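Local coordinates for phosphoribosylformylglycinamidine synthase 2 (Thermus thermophilus, PDB 3VIU), which belongs to the PurM-like (AIR synthase related) family and binds adenosine-5'-diphosphate and magnesium in a chain built from two pairs of related N- and C-terminal domains, at residues L704-S707 against L708-L712. Numbering follows the deposited sequence.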
ATOM      1  N   LEU A 704      10.208 -20.835 -31.553  1.00 18.37           N
ATOM      2  CA  LEU A 704      10.965 -19.742 -30.964  1.00 16.91           C
ATOM      3  C   LEU A 704      11.653 -20.404 -29.778  1.00 16.76           C
ATOM      4  O   LEU A 704      11.039 -21.222 -29.094  1.00 17.30           O
ATOM      5  CB  LEU A 704      10.021 -18.644 -30.478  1.00 16.00           C
ATOM      6  CG  LEU A 704       9.187 -17.910 -31.529  1.00 16.04           C
ATOM      7  CD1 LEU A 704       8.224 -16.939 -30.831  1.00 15.33           C
ATOM      8  CD2 LEU A 704      10.107 -17.167 -32.486  1.00 13.47           C
ATOM      9  N   GLU A 705      12.916 -20.069 -29.533  1.00 16.23           N
ATOM     10  CA  GLU A 705      13.651 -20.684 -28.437  1.00 17.08           C
ATOM     11  C   GLU A 705      14.687 -19.807 -27.741  1.00 15.60           C
ATOM     12  O   GLU A 705      15.401 -19.038 -28.372  1.00 14.20           O
ATOM     13  CB  GLU A 705      14.327 -21.958 -28.937  1.00 19.05           C
ATOM     14  CG  GLU A 705      15.187 -22.645 -27.899  1.00 27.06           C
ATOM     15  CD  GLU A 705      15.498 -24.087 -28.266  1.00 32.25           C
ATOM     16  OE1 GLU A 705      14.560 -24.923 -28.274  1.00 35.28           O
ATOM     17  OE2 GLU A 705      16.678 -24.381 -28.555  1.00 34.80           O
ATOM     18  N   TRP A 706      14.761 -19.949 -26.423  1.00 16.08           N
ATOM     19  CA  TRP A 706      15.716 -19.209 -25.599  1.00 15.19           C
ATOM     20  C   TRP A 706      16.277 -20.155 -24.541  1.00 15.91           C
ATOM     21  O   TRP A 706      15.565 -21.040 -24.049  1.00 14.58           O
ATOM     22  CB  TRP A 706      15.031 -18.066 -24.866  1.00 10.86           C
ATOM     23  CG  TRP A 706      14.411 -17.037 -25.731  1.00 13.41           C
ATOM     24  CD1 TRP A 706      14.967 -15.858 -26.130  1.00 12.94           C
ATOM     25  CD2 TRP A 706      13.068 -17.035 -26.228  1.00 12.90           C
ATOM     26  NE1 TRP A 706      14.049 -15.113 -26.833  1.00 13.22           N
ATOM     27  CE2 TRP A 706      12.875 -15.812 -26.907  1.00 12.94           C
ATOM     28  CE3 TRP A 706      12.008 -17.946 -26.162  1.00 11.12           C
ATOM     29  CZ2 TRP A 706      11.668 -15.476 -27.513  1.00 11.05           C
ATOM     30  CZ3 TRP A 706      10.810 -17.613 -26.766  1.00 12.33           C
ATOM     31  CH2 TRP A 706      10.648 -16.386 -27.433  1.00 11.88           C
ATOM     32  N   SER A 707      17.546 -19.982 -24.193  1.00 14.65           N
ATOM     33  CA  SER A 707      18.134 -20.809 -23.153  1.00 15.65           C
ATOM     34  C   SER A 707      17.719 -20.119 -21.852  1.00 16.10           C
ATOM     35  O   SER A 707      17.483 -18.910 -21.839  1.00 18.14           O
ATOM     36  CB  SER A 707      19.659 -20.830 -23.282  1.00 14.56           C
ATOM     37  OG  SER A 707      20.196 -19.523 -23.130  1.00 18.20           O
ATOM     38  N   LEU A 708      17.611 -20.863 -20.761  1.00 16.91           N
ATOM     39  CA  LEU A 708      17.219 -20.230 -19.505  1.00 17.18           C
ATOM     40  C   LEU A 708      18.309 -19.258 -19.083  1.00 16.88           C
ATOM     41  O   LEU A 708      18.053 -18.283 -18.384  1.00 17.58           O
ATOM     42  CB  LEU A 708      16.982 -21.276 -18.409  1.00 14.03           C
ATOM     43  CG  LEU A 708      15.903 -22.334 -18.674  1.00 15.84           C
ATOM     44  CD1 LEU A 708      15.425 -22.884 -17.341  1.00 14.85           C
ATOM     45  CD2 LEU A 708      14.722 -21.734 -19.432  1.00 13.75           C
ATOM     46  N   GLU A 709      19.529 -19.522 -19.528  1.00 18.35           N
ATOM     47  CA  GLU A 709      20.652 -18.650 -19.198  1.00 20.50           C
ATOM     48  C   GLU A 709      20.472 -17.225 -19.719  1.00 16.66           C
ATOM     49  O   GLU A 709      20.585 -16.270 -18.958  1.00 16.22           O
ATOM     50  CB  GLU A 709      21.957 -19.224 -19.758  1.00 25.13           C
ATOM     51  CG  GLU A 709      22.855 -19.882 -18.724  1.00 34.41           C
ATOM     52  CD  GLU A 709      24.206 -20.279 -19.311  1.00 40.88           C
ATOM     53  OE1 GLU A 709      24.227 -21.133 -20.229  1.00 43.92           O
ATOM     54  OE2 GLU A 709      25.243 -19.734 -18.861  1.00 41.88           O
ATOM     55  N   GLU A 710      20.197 -17.089 -21.014  1.00 15.32           N
ATOM     56  CA  GLU A 710      20.031 -15.768 -21.615  1.00 16.29           C
ATOM     57  C   GLU A 710      18.828 -15.005 -21.084  1.00 15.86           C
ATOM     58  O   GLU A 710      18.861 -13.780 -21.011  1.00 15.87           O
ATOM     59  CB  GLU A 710      19.960 -15.864 -23.146  1.00 17.65           C
ATOM     60  CG  GLU A 710      18.776 -16.627 -23.717  1.00 21.68           C
ATOM     61  CD  GLU A 710      18.867 -16.787 -25.232  1.00 23.82           C
ATOM     62  OE1 GLU A 710      18.825 -15.761 -25.956  1.00 25.42           O
ATOM     63  OE2 GLU A 710      18.984 -17.940 -25.698  1.00 24.65           O
ATOM     64  N   LEU A 711      17.774 -15.728 -20.713  1.00 16.01           N
ATOM     65  CA  LEU A 711      16.579 -15.099 -20.165  1.00 16.00           C
ATOM     66  C   LEU A 711      16.945 -14.561 -18.788  1.00 17.71           C
ATOM     67  O   LEU A 711      16.637 -13.420 -18.430  1.00 17.13           O
ATOM     68  CB  LEU A 711      15.446 -16.123 -20.038  1.00 13.30           C
ATOM     69  CG  LEU A 711      14.825 -16.675 -21.330  1.00 13.69           C
ATOM     70  CD1 LEU A 711      13.777 -17.723 -20.992  1.00 12.58           C
ATOM     71  CD2 LEU A 711      14.194 -15.542 -22.141  1.00 11.86           C
ATOM     72  N   LEU A 712      17.634 -15.403 -18.032  1.00 19.96           N
ATOM     73  CA  LEU A 712      18.070 -15.075 -16.688  1.00 20.70           C
ATOM     74  C   LEU A 712      19.022 -13.875 -16.630  1.00 21.19           C
ATOM     75  O   LEU A 712      18.791 -12.944 -15.859  1.00 22.00           O
ATOM     76  CB  LEU A 712      18.732 -16.303 -16.050  1.00 18.76           C
ATOM     77  CG  LEU A 712      18.985 -16.238 -14.544  1.00 21.63           C
ATOM     78  CD1 LEU A 712      17.653 -16.117 -13.793  1.00 19.75           C
ATOM     79  CD2 LEU A 712      19.731 -17.489 -14.105  1.00 21.26           C
TER
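Ser-707 and Glu-710 meet in a capping box where strand 702-707, outermost in the C-terminal seven-stranded mixed sheet, gives way to the final helix, 708-723. Glu-710 N donates a nearly straight hydrogen bond to Ser-707 OG (3.2 Å, 168°). Reciprocally, Ser-707 N donates one to Glu-710 OE2, straighter still (2.9 Å, 172°). Ser-707 OG also donates to Glu-710 OE2 over 3.3 Å. Both donors come to the anti side of that oxygen, from opposite faces of the carboxylate plane, which restricts its rotation. A chi1 of 64° turns Glu-710 CG back toward Ser-707 and curls the chain over the cap, bringing CG to 3.2 Å from Ser-707 O. A weak bond from Leu-711 N to Ser-707 O (3.4 Å) begins the helical pattern.

Next to the capping box, Leu-711 CG packs on Trp-706 CB at 3.8 Å, while Leu-711 CD2 makes an off-centre CH-pi contact 4.3 Å from the centroid of the five-membered indole ring. Glu-710 OE1 sits near the plane of that ring at its edge, 3.9 Å from Trp-706 CD1. Helix 391-399 fixes both groups from outside: Trp-706 NE1 hydrogen-bonds to Gln-392 O, and Arg-396 forms a salt bridge with Glu-710 OE1. The carboxylate thus ties the helix start to a neighbouring helix; its negative charge probably interacts favourably with the helix dipole, and Arg-396 would favour the ionised form.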